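Long-range contacts in uridylate kinase (Archaeoglobus fulgidus, PDB 2IJ9), which probably catalyses the reversible transfer of a phosphate from ATP to UMP, giving UDP and ADP on the de novo route to CTP: residues 4-9 against 130-135; 82-87 against 104-109; 162-167 against 184-189. The protein carries 1 engineered substitution. All coordinates share one frame; numbering follows the deposited sequence.

Contact 1 (4-9 against 130-135); sequences VLSLGG and DVFINA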
loop_
_atom_site.group_PDB
_atom_site.type_symbol
_atom_site.label_atom_id
_atom_site.label_comp_id
_atom_site.label_asym_id
_atom_site.label_seq_id
_atom_site.Cartn_x
_atom_site.Cartn_y
_atom_site.Cartn_z
ATOM N N VAL B 4 -23.099 -2.437 -17.693
ATOM C CA VAL B 4 -22.275 -3.150 -16.717
ATOM C C VAL B 4 -20.827 -2.729 -16.942
ATOM O O VAL B 4 -20.278 -2.927 -18.031
ATOM C CB VAL B 4 -22.385 -4.699 -16.841
ATOM C CG1 VAL B 4 -21.441 -5.419 -15.851
ATOM C CG2 VAL B 4 -23.805 -5.146 -16.617
ATOM N N LEU B 5 -20.221 -2.132 -15.919
ATOM C CA LEU B 5 -18.808 -1.775 -15.957
ATOM C C LEU B 5 -18.013 -2.732 -15.092
ATOM O O LEU B 5 -18.416 -3.065 -13.972
ATOM C CB LEU B 5 -18.605 -0.346 -15.457
ATOM C CG LEU B 5 -17.170 0.162 -15.350
ATOM C CD1 LEU B 5 -16.511 0.059 -16.702
ATOM C CD2 LEU B 5 -17.141 1.598 -14.812
ATOM N N SER B 6 -16.871 -3.159 -15.603
ATOM C CA SER B 6 -16.009 -4.036 -14.829
ATOM C C SER B 6 -14.682 -3.344 -14.510
ATOM O O SER B 6 -13.912 -3.021 -15.409
ATOM C CB SER B 6 -15.769 -5.347 -15.587
ATOM O OG SER B 6 -15.559 -6.434 -14.700
ATOM N N LEU B 7 -14.429 -3.109 -13.227
ATOM C CA LEU B 7 -13.150 -2.599 -12.785
ATOM C C LEU B 7 -12.369 -3.717 -12.112
ATOM O O LEU B 7 -12.721 -4.150 -11.022
ATOM C CB LEU B 7 -13.360 -1.450 -11.815
ATOM C CG LEU B 7 -14.130 -0.266 -12.376
ATOM C CD1 LEU B 7 -14.703 0.524 -11.236
ATOM C CD2 LEU B 7 -13.193 0.598 -13.206
ATOM N N GLY B 8 -11.316 -4.185 -12.774
ATOM C CA GLY B 8 -10.529 -5.314 -12.295
ATOM C C GLY B 8 -9.527 -4.966 -11.209
ATOM O O GLY B 8 -9.574 -3.873 -10.618
ATOM N N GLY B 9 -8.628 -5.917 -10.941
ATOM C CA GLY B 9 -7.546 -5.739 -9.976
ATOM C C GLY B 9 -6.381 -5.000 -10.598
ATOM O O GLY B 9 -5.949 -5.334 -11.708
ATOM N N ASP B 130 -27.448 -3.564 -21.774
ATOM C CA ASP B 130 -27.266 -2.970 -23.100
ATOM C C ASP B 130 -25.814 -3.034 -23.547
ATOM O O ASP B 130 -25.532 -3.225 -24.733
ATOM C CB ASP B 130 -27.727 -1.514 -23.101
ATOM C CG ASP B 130 -29.214 -1.379 -22.899
ATOM O OD1 ASP B 130 -29.636 -0.396 -22.262
ATOM O OD2 ASP B 130 -29.966 -2.257 -23.372
ATOM N N VAL B 131 -24.901 -2.874 -22.591
ATOM C CA VAL B 131 -23.477 -2.855 -22.894
ATOM C C VAL B 131 -22.638 -3.303 -21.697
ATOM O O VAL B 131 -22.802 -2.805 -20.569
ATOM C CB VAL B 131 -23.018 -1.451 -23.458
ATOM C CG1 VAL B 131 -23.316 -0.304 -22.468
ATOM C CG2 VAL B 131 -21.559 -1.467 -23.890
ATOM N N PHE B 132 -21.758 -4.268 -21.961
ATOM C CA PHE B 132 -20.775 -4.720 -20.984
ATOM C C PHE B 132 -19.401 -4.101 -21.248
ATOM O O PHE B 132 -18.704 -4.502 -22.171
ATOM C CB PHE B 132 -20.675 -6.243 -21.008
ATOM C CG PHE B 132 -19.630 -6.807 -20.081
ATOM C CD1 PHE B 132 -19.252 -6.134 -18.918
ATOM C CD2 PHE B 132 -19.051 -8.040 -20.357
ATOM C CE1 PHE B 132 -18.289 -6.663 -18.078
ATOM C CE2 PHE B 132 -18.098 -8.584 -19.508
ATOM C CZ PHE B 132 -17.719 -7.898 -18.365
ATOM N N ILE B 133 -19.011 -3.145 -20.409
ATOM C CA ILE B 133 -17.724 -2.475 -20.535
ATOM C C ILE B 133 -16.691 -3.057 -19.559
ATOM O O ILE B 133 -16.767 -2.861 -18.338
ATOM C CB ILE B 133 -17.878 -0.963 -20.330
ATOM C CG1 ILE B 133 -18.955 -0.427 -21.273
ATOM C CG2 ILE B 133 -16.547 -0.251 -20.553
ATOM C CD1 ILE B 133 -19.209 1.045 -21.126
ATOM N N ASN B 134 -15.730 -3.783 -20.113
ATOM C CA ASN B 134 -14.708 -4.455 -19.317
ATOM C C ASN B 134 -13.398 -3.633 -19.218
ATOM O O ASN B 134 -12.480 -3.792 -20.036
ATOM C CB ASN B 134 -14.454 -5.863 -19.878
ATOM C CG ASN B 134 -13.539 -6.672 -19.008
ATOM O OD1 ASN B 134 -13.521 -6.518 -17.780
ATOM N ND2 ASN B 134 -12.765 -7.548 -19.632
ATOM N N ALA B 135 -13.324 -2.758 -18.214
ATOM C CA ALA B 135 -12.192 -1.848 -18.051
ATOM C C ALA B 135 -10.989 -2.535 -17.422
ATOM O O ALA B 135 -10.905 -2.657 -16.197
ATOM C CB ALA B 135 -12.598 -0.667 -17.219
#
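Val4 and Phe132 sit side by side on neighbouring parallel strands, with CG1 of Val4 3.8 Å from CD1 of the Phe132 ring. Val4 O and CB of Ser6 meet the ring at its edge, the oxygen in the ring plane and the carbon 3.8 Å from CE1. The first torsion of Phe132 turns that edge toward strand 4-7 by carrying CG across from the backbone N (chi1 177°). Helix 117-126 closes over the side of the sheet that carries Val4, Ser6 and Phe132, Ala120 touching all three. Beneath, the backbones are laced in register, Val4 N to Val131 O at 2.9 Å, Ile133 N to Val4 O at 2.7 Å and Ser6 N to Ile133 O at 2.8 Å. These are central strands of the open alpha/beta sheet of the amino acid kinase fold. Cut back to an alanine, Phe132 would probably leave Val4 CG1 and Ser6 CB without their aromatic neighbour and open a gap under the helix. On the other face CD1 of Leu5 rests 3.9 Å from CG2 of Ile133 and 4.0 Å from CB of Ala135, with helix 202-209 against them. Toward the C-terminal ends the grip slackens: Ala135 N to Ser6 O is a weak, bent bond (127°), and past it the partly exposed Gly8 and Gly9 leave the sheet, Gly8 beside a bound sulfate and Gly9 in the predicted ATP site.

Contact 2 (82-87 against 104-109); sequences PSAAKK and VVVMGG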
loop_
_atom_site.group_PDB
_atom_site.type_symbol
_atom_site.label_atom_id
_atom_site.label_comp_id
_atom_site.label_asym_id
_atom_site.label_seq_id
_atom_site.Cartn_x
_atom_site.Cartn_y
_atom_site.Cartn_z
ATOM N N PRO B 82 -22.122 9.556 -5.044
ATOM C CA PRO B 82 -23.277 9.880 -4.197
ATOM C C PRO B 82 -24.597 9.254 -4.668
ATOM O O PRO B 82 -25.499 9.044 -3.860
ATOM C CB PRO B 82 -23.338 11.410 -4.261
ATOM C CG PRO B 82 -22.734 11.740 -5.584
ATOM C CD PRO B 82 -21.654 10.726 -5.807
ATOM N N SER B 83 -24.692 8.935 -5.955
ATOM C CA SER B 83 -25.905 8.330 -6.518
ATOM C C SER B 83 -25.896 6.797 -6.474
ATOM O O SER B 83 -26.717 6.128 -7.104
ATOM C CB SER B 83 -26.116 8.822 -7.946
ATOM O OG SER B 83 -26.080 10.235 -7.978
ATOM N N ALA B 84 -24.966 6.242 -5.715
ATOM C CA ALA B 84 -24.880 4.806 -5.583
ATOM C C ALA B 84 -25.683 4.328 -4.381
ATOM O O ALA B 84 -25.838 5.060 -3.393
ATOM C CB ALA B 84 -23.423 4.374 -5.456
ATOM N N ALA B 85 -26.194 3.101 -4.481
ATOM C CA ALA B 85 -26.756 2.391 -3.334
ATOM C C ALA B 85 -25.671 2.166 -2.294
ATOM O O ALA B 85 -24.653 1.542 -2.595
ATOM C CB ALA B 85 -27.323 1.052 -3.776
ATOM N N LYS B 86 -25.895 2.670 -1.081
ATOM C CA LYS B 86 -24.951 2.500 0.041
ATOM C C LYS B 86 -24.815 1.055 0.525
ATOM O O LYS B 86 -24.020 0.765 1.400
ATOM C CB LYS B 86 -25.353 3.364 1.229
ATOM C CG LYS B 86 -25.510 4.822 0.915
ATOM C CD LYS B 86 -24.192 5.445 0.550
ATOM C CE LYS B 86 -24.402 6.792 -0.126
ATOM N NZ LYS B 86 -25.326 7.652 0.666
ATOM N N LYS B 87 -25.609 0.151 -0.022
ATOM C CA LYS B 87 -25.483 -1.246 0.299
ATOM C C LYS B 87 -24.630 -1.861 -0.810
ATOM O O LYS B 87 -24.770 -1.508 -1.966
ATOM C CB LYS B 87 -26.888 -1.861 0.349
ATOM C CG LYS B 87 -26.973 -3.380 0.266
ATOM C CD LYS B 87 -27.361 -4.027 1.592
ATOM C CE LYS B 87 -27.582 -5.542 1.419
ATOM N NZ LYS B 87 -28.182 -6.188 2.624
ATOM N N VAL B 104 -26.935 3.875 -9.675
ATOM C CA VAL B 104 -25.690 3.138 -9.624
ATOM C C VAL B 104 -25.713 2.069 -8.535
ATOM O O VAL B 104 -26.018 2.336 -7.376
ATOM C CB VAL B 104 -24.458 4.078 -9.514
ATOM C CG1 VAL B 104 -23.214 3.323 -9.095
ATOM C CG2 VAL B 104 -24.199 4.733 -10.848
ATOM N N VAL B 105 -25.424 0.843 -8.942
ATOM C CA VAL B 105 -25.216 -0.237 -8.011
ATOM C C VAL B 105 -23.777 -0.703 -8.166
ATOM O O VAL B 105 -23.277 -0.829 -9.275
ATOM C CB VAL B 105 -26.207 -1.376 -8.253
ATOM C CG1 VAL B 105 -25.937 -2.552 -7.300
ATOM C CG2 VAL B 105 -27.621 -0.861 -8.052
ATOM N N VAL B 106 -23.106 -0.912 -7.042
ATOM C CA VAL B 106 -21.715 -1.324 -7.033
ATOM C C VAL B 106 -21.574 -2.570 -6.182
ATOM O O VAL B 106 -21.857 -2.547 -4.982
ATOM C CB VAL B 106 -20.801 -0.234 -6.421
ATOM C CG1 VAL B 106 -19.359 -0.675 -6.474
ATOM C CG2 VAL B 106 -20.980 1.115 -7.135
ATOM N N MET B 107 -21.117 -3.651 -6.798
ATOM C CA MET B 107 -20.925 -4.904 -6.072
ATOM C C MET B 107 -19.531 -5.514 -6.186
ATOM O O MET B 107 -18.775 -5.235 -7.123
ATOM C CB MET B 107 -21.953 -5.941 -6.524
ATOM C CG MET B 107 -21.831 -6.363 -7.971
ATOM S SD MET B 107 -23.271 -7.328 -8.390
ATOM C CE MET B 107 -23.003 -8.664 -7.240
ATOM N N GLY B 108 -19.223 -6.384 -5.230
ATOM C CA GLY B 108 -17.987 -7.146 -5.261
ATOM C C GLY B 108 -18.252 -8.429 -6.009
ATOM O O GLY B 108 -18.961 -8.421 -7.016
ATOM N N GLY B 109 -17.685 -9.528 -5.508
ATOM C CA GLY B 109 -17.963 -10.861 -6.031
ATOM C C GLY B 109 -19.261 -11.419 -5.479
ATOM O O GLY B 109 -19.892 -10.813 -4.603
#
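Val104 O takes the N-H of Ala85 at 3.0 Å, with an angle of 161° at the hydrogen. The same oxygen is approached by CA of Ala84 at 3.3 Å, a CA-H...O contact that adds to the grip. The N-H of the same valine reaches Ser83 O at 3.4 Å, a weak bond. Between the two bonds Ala84 lies opposite Val104, and its CB meets CG1 of the valine at 3.8 Å. With chi1 at 165° that branch points away from the valine's own N and runs alongside the alanine methyl. CG2 of Val106 extends the apolar patch more loosely, at 4.4 Å from CB of Ala84, and the Val106 side chain also packs on Ala74, Leu77 and Ile78 of helix 59-80. Ser83 OG is hydrogen-bonded to Glu27, while Lys86, its CB pointing away from the strand, packs on Phe61 of the second subunit. The loop 82-87 thus makes a single bridge to strand 104-107 along the margin facing away from strand 34-39, flanking an outermost strand of the chain's open alpha/beta sheet, the core of the amino acid kinase fold.

Contact 3 (162-167 against 184-189); sequences QLVEIV and AAKIIE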
loop_
_atom_site.group_PDB
_atom_site.type_symbol
_atom_site.label_atom_id
_atom_site.label_comp_id
_atom_site.label_asym_id
_atom_site.label_seq_id
_atom_site.Cartn_x
_atom_site.Cartn_y
_atom_site.Cartn_z
ATOM N N GLN B 162 -15.189 -15.447 -32.343
ATOM C CA GLN B 162 -13.787 -15.108 -32.526
ATOM C C GLN B 162 -13.091 -14.977 -31.169
ATOM O O GLN B 162 -12.067 -15.639 -30.921
ATOM C CB GLN B 162 -13.651 -13.803 -33.313
ATOM C CG GLN B 162 -14.105 -13.858 -34.767
ATOM C CD GLN B 162 -13.903 -12.524 -35.470
ATOM O OE1 GLN B 162 -14.825 -11.715 -35.580
ATOM N NE2 GLN B 162 -12.680 -12.279 -35.931
ATOM N N LEU B 163 -13.667 -14.137 -30.303
ATOM C CA LEU B 163 -13.147 -13.905 -28.953
ATOM C C LEU B 163 -13.003 -15.205 -28.185
ATOM O O LEU B 163 -11.991 -15.425 -27.520
ATOM C CB LEU B 163 -14.036 -12.941 -28.163
ATOM C CG LEU B 163 -13.725 -12.874 -26.661
ATOM C CD1 LEU B 163 -12.358 -12.221 -26.379
ATOM C CD2 LEU B 163 -14.853 -12.194 -25.881
ATOM N N VAL B 164 -14.014 -16.063 -28.278
ATOM C CA VAL B 164 -13.934 -17.358 -27.629
ATOM C C VAL B 164 -12.669 -18.092 -28.086
ATOM O O VAL B 164 -11.813 -18.434 -27.258
ATOM C CB VAL B 164 -15.216 -18.202 -27.839
ATOM C CG1 VAL B 164 -15.057 -19.600 -27.218
ATOM C CG2 VAL B 164 -16.429 -17.486 -27.232
ATOM N N GLU B 165 -12.532 -18.273 -29.401
ATOM C CA GLU B 165 -11.352 -18.912 -29.989
ATOM C C GLU B 165 -10.041 -18.307 -29.499
ATOM O O GLU B 165 -9.114 -19.027 -29.127
ATOM C CB GLU B 165 -11.402 -18.831 -31.512
ATOM C CG GLU B 165 -12.221 -19.929 -32.168
ATOM C CD GLU B 165 -11.690 -20.315 -33.541
ATOM O OE1 GLU B 165 -11.207 -19.428 -34.278
ATOM O OE2 GLU B 165 -11.756 -21.514 -33.884
ATOM N N ILE B 166 -9.988 -16.980 -29.491
ATOM C CA ILE B 166 -8.805 -16.243 -29.078
ATOM C C ILE B 166 -8.368 -16.595 -27.654
ATOM O O ILE B 166 -7.173 -16.721 -27.385
ATOM C CB ILE B 166 -9.031 -14.721 -29.248
ATOM C CG1 ILE B 166 -7.882 -14.086 -30.010
ATOM C CG2 ILE B 166 -9.248 -13.998 -27.911
ATOM C CD1 ILE B 166 -8.319 -12.828 -30.696
ATOM N N VAL B 167 -9.335 -16.769 -26.753
ATOM C CA VAL B 167 -9.032 -17.138 -25.370
ATOM C C VAL B 167 -9.394 -18.600 -25.107
ATOM O O VAL B 167 -9.736 -18.976 -23.983
ATOM C CB VAL B 167 -9.700 -16.191 -24.305
ATOM C CG1 VAL B 167 -8.716 -15.136 -23.807
ATOM C CG2 VAL B 167 -10.970 -15.548 -24.832
ATOM N N ALA B 184 -16.031 -15.942 -19.145
ATOM C CA ALA B 184 -16.557 -14.609 -19.438
ATOM C C ALA B 184 -16.942 -14.490 -20.914
ATOM O O ALA B 184 -18.061 -14.084 -21.240
ATOM C CB ALA B 184 -15.540 -13.534 -19.068
ATOM N N ALA B 185 -16.009 -14.875 -21.788
ATOM C CA ALA B 185 -16.197 -14.863 -23.246
ATOM C C ALA B 185 -17.336 -15.772 -23.696
ATOM O O ALA B 185 -18.207 -15.347 -24.455
ATOM C CB ALA B 185 -14.899 -15.256 -23.948
ATOM N N LYS B 186 -17.311 -17.021 -23.227
ATOM C CA LYS B 186 -18.409 -17.964 -23.442
ATOM C C LYS B 186 -19.741 -17.340 -23.030
ATOM O O LYS B 186 -20.702 -17.361 -23.805
ATOM C CB LYS B 186 -18.171 -19.257 -22.656
ATOM C CG LYS B 186 -17.106 -20.163 -23.259
ATOM C CD LYS B 186 -16.404 -21.012 -22.203
ATOM C CE LYS B 186 -17.295 -22.120 -21.646
ATOM N NZ LYS B 186 -17.715 -23.108 -22.679
ATOM N N ILE B 187 -19.776 -16.770 -21.820
ATOM C CA ILE B 187 -20.950 -16.061 -21.323
ATOM C C ILE B 187 -21.321 -14.889 -22.235
ATOM O O ILE B 187 -22.500 -14.706 -22.550
ATOM C CB ILE B 187 -20.786 -15.610 -19.855
ATOM C CG1 ILE B 187 -20.664 -16.834 -18.942
ATOM C CG2 ILE B 187 -21.995 -14.777 -19.404
ATOM C CD1 ILE B 187 -19.955 -16.576 -17.606
ATOM N N ILE B 188 -20.329 -14.130 -22.697
ATOM C CA ILE B 188 -20.603 -13.031 -23.633
ATOM C C ILE B 188 -21.228 -13.527 -24.941
ATOM O O ILE B 188 -22.111 -12.859 -25.514
ATOM C CB ILE B 188 -19.352 -12.222 -23.979
ATOM C CG1 ILE B 188 -18.695 -11.695 -22.714
ATOM C CG2 ILE B 188 -19.724 -11.061 -24.887
ATOM C CD1 ILE B 188 -17.277 -11.229 -22.916
ATOM N N GLU B 189 -20.768 -14.693 -25.401
ATOM C CA GLU B 189 -21.285 -15.299 -26.629
ATOM C C GLU B 189 -22.743 -15.699 -26.478
ATOM O O GLU B 189 -23.564 -15.376 -27.337
ATOM C CB GLU B 189 -20.448 -16.505 -27.072
ATOM C CG GLU B 189 -20.831 -17.015 -28.458
ATOM C CD GLU B 189 -20.200 -18.346 -28.810
ATOM O OE1 GLU B 189 -19.290 -18.793 -28.087
ATOM O OE2 GLU B 189 -20.616 -18.951 -29.820
#
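Leu163 sends its CD2 methyl across to the second helix, 3.6 Å from CB of Ala185. A first torsion of 168° swings CG away from the leucine's own N and out toward that helix. Secondary to this, CD2 also comes to 3.9 Å from CD1 of Ile188, whose side chain crosses that of Leu163 at about a right angle, though the end of the isoleucine is less surely placed in the model. Leu163, Ala185 and Ile188 are all buried; Leu158 of strand 157-158 touches the leucine, and Ile180 lies against Ile188.

Val164 follows and stands nearest Ala185 along the backbone, their CA atoms 5.5 Å apart. Its CG2 lies 3.9 Å from the backbone O of Ala185 and 4.3 Å from CB of that residue. The same methyl meets Glu189, whose extended side chain passes across the valine at about a right angle and puts OE1 3.3 Å from CG2. The other branch, CG1, lies more loosely by CG of Lys186. The Glu189 chain also packs on Pro160 and Gln161 at the start of the first helix.

One turn on, Val167 is the first residue to leave helical geometry. Its CG2 is modelled 4.0 Å from Ala185 CB, but the placing of that methyl is less sure. The alanine methyl is touched by both Leu163 and Val164, and its small size is consistent with the spacing of the helices, the axes of the two short segments lying 8.9 Å apart at an angle of 166°, nearly antiparallel.

No hydrogen bond joins the two segments; their contact is van der Waals, mostly between aliphatic groups, with the Glu189 carboxylate lying against a methyl, which suggests that fit of shape matters more than polar pairing here.

How the contacts relate
Contacts 1 and 2 belong to the same sheet, in which strand 34-39 separates strand 104-107 from strand 2-7, and 131-136 follows; their centres are 14 Å apart. Contact 2 falls within the long chain excursion between residues 9 and 130, so a local loop-to-strand closure is made inside the span that contact 1 brings back to the sheet centre. Contact 3 comes later, in helices 160-166 and 182-191. Its centre is 15 Å from that of contact 1 and 28 Å from that of contact 2, on the opposite side of the chain's centre. Helix 117-126 touches both contacts 1 and 3. Contact 1 thus occupies the middle, beside predicted nucleotide-binding residues, while contact 2 lies at an outer strand and contact 3 between two helices.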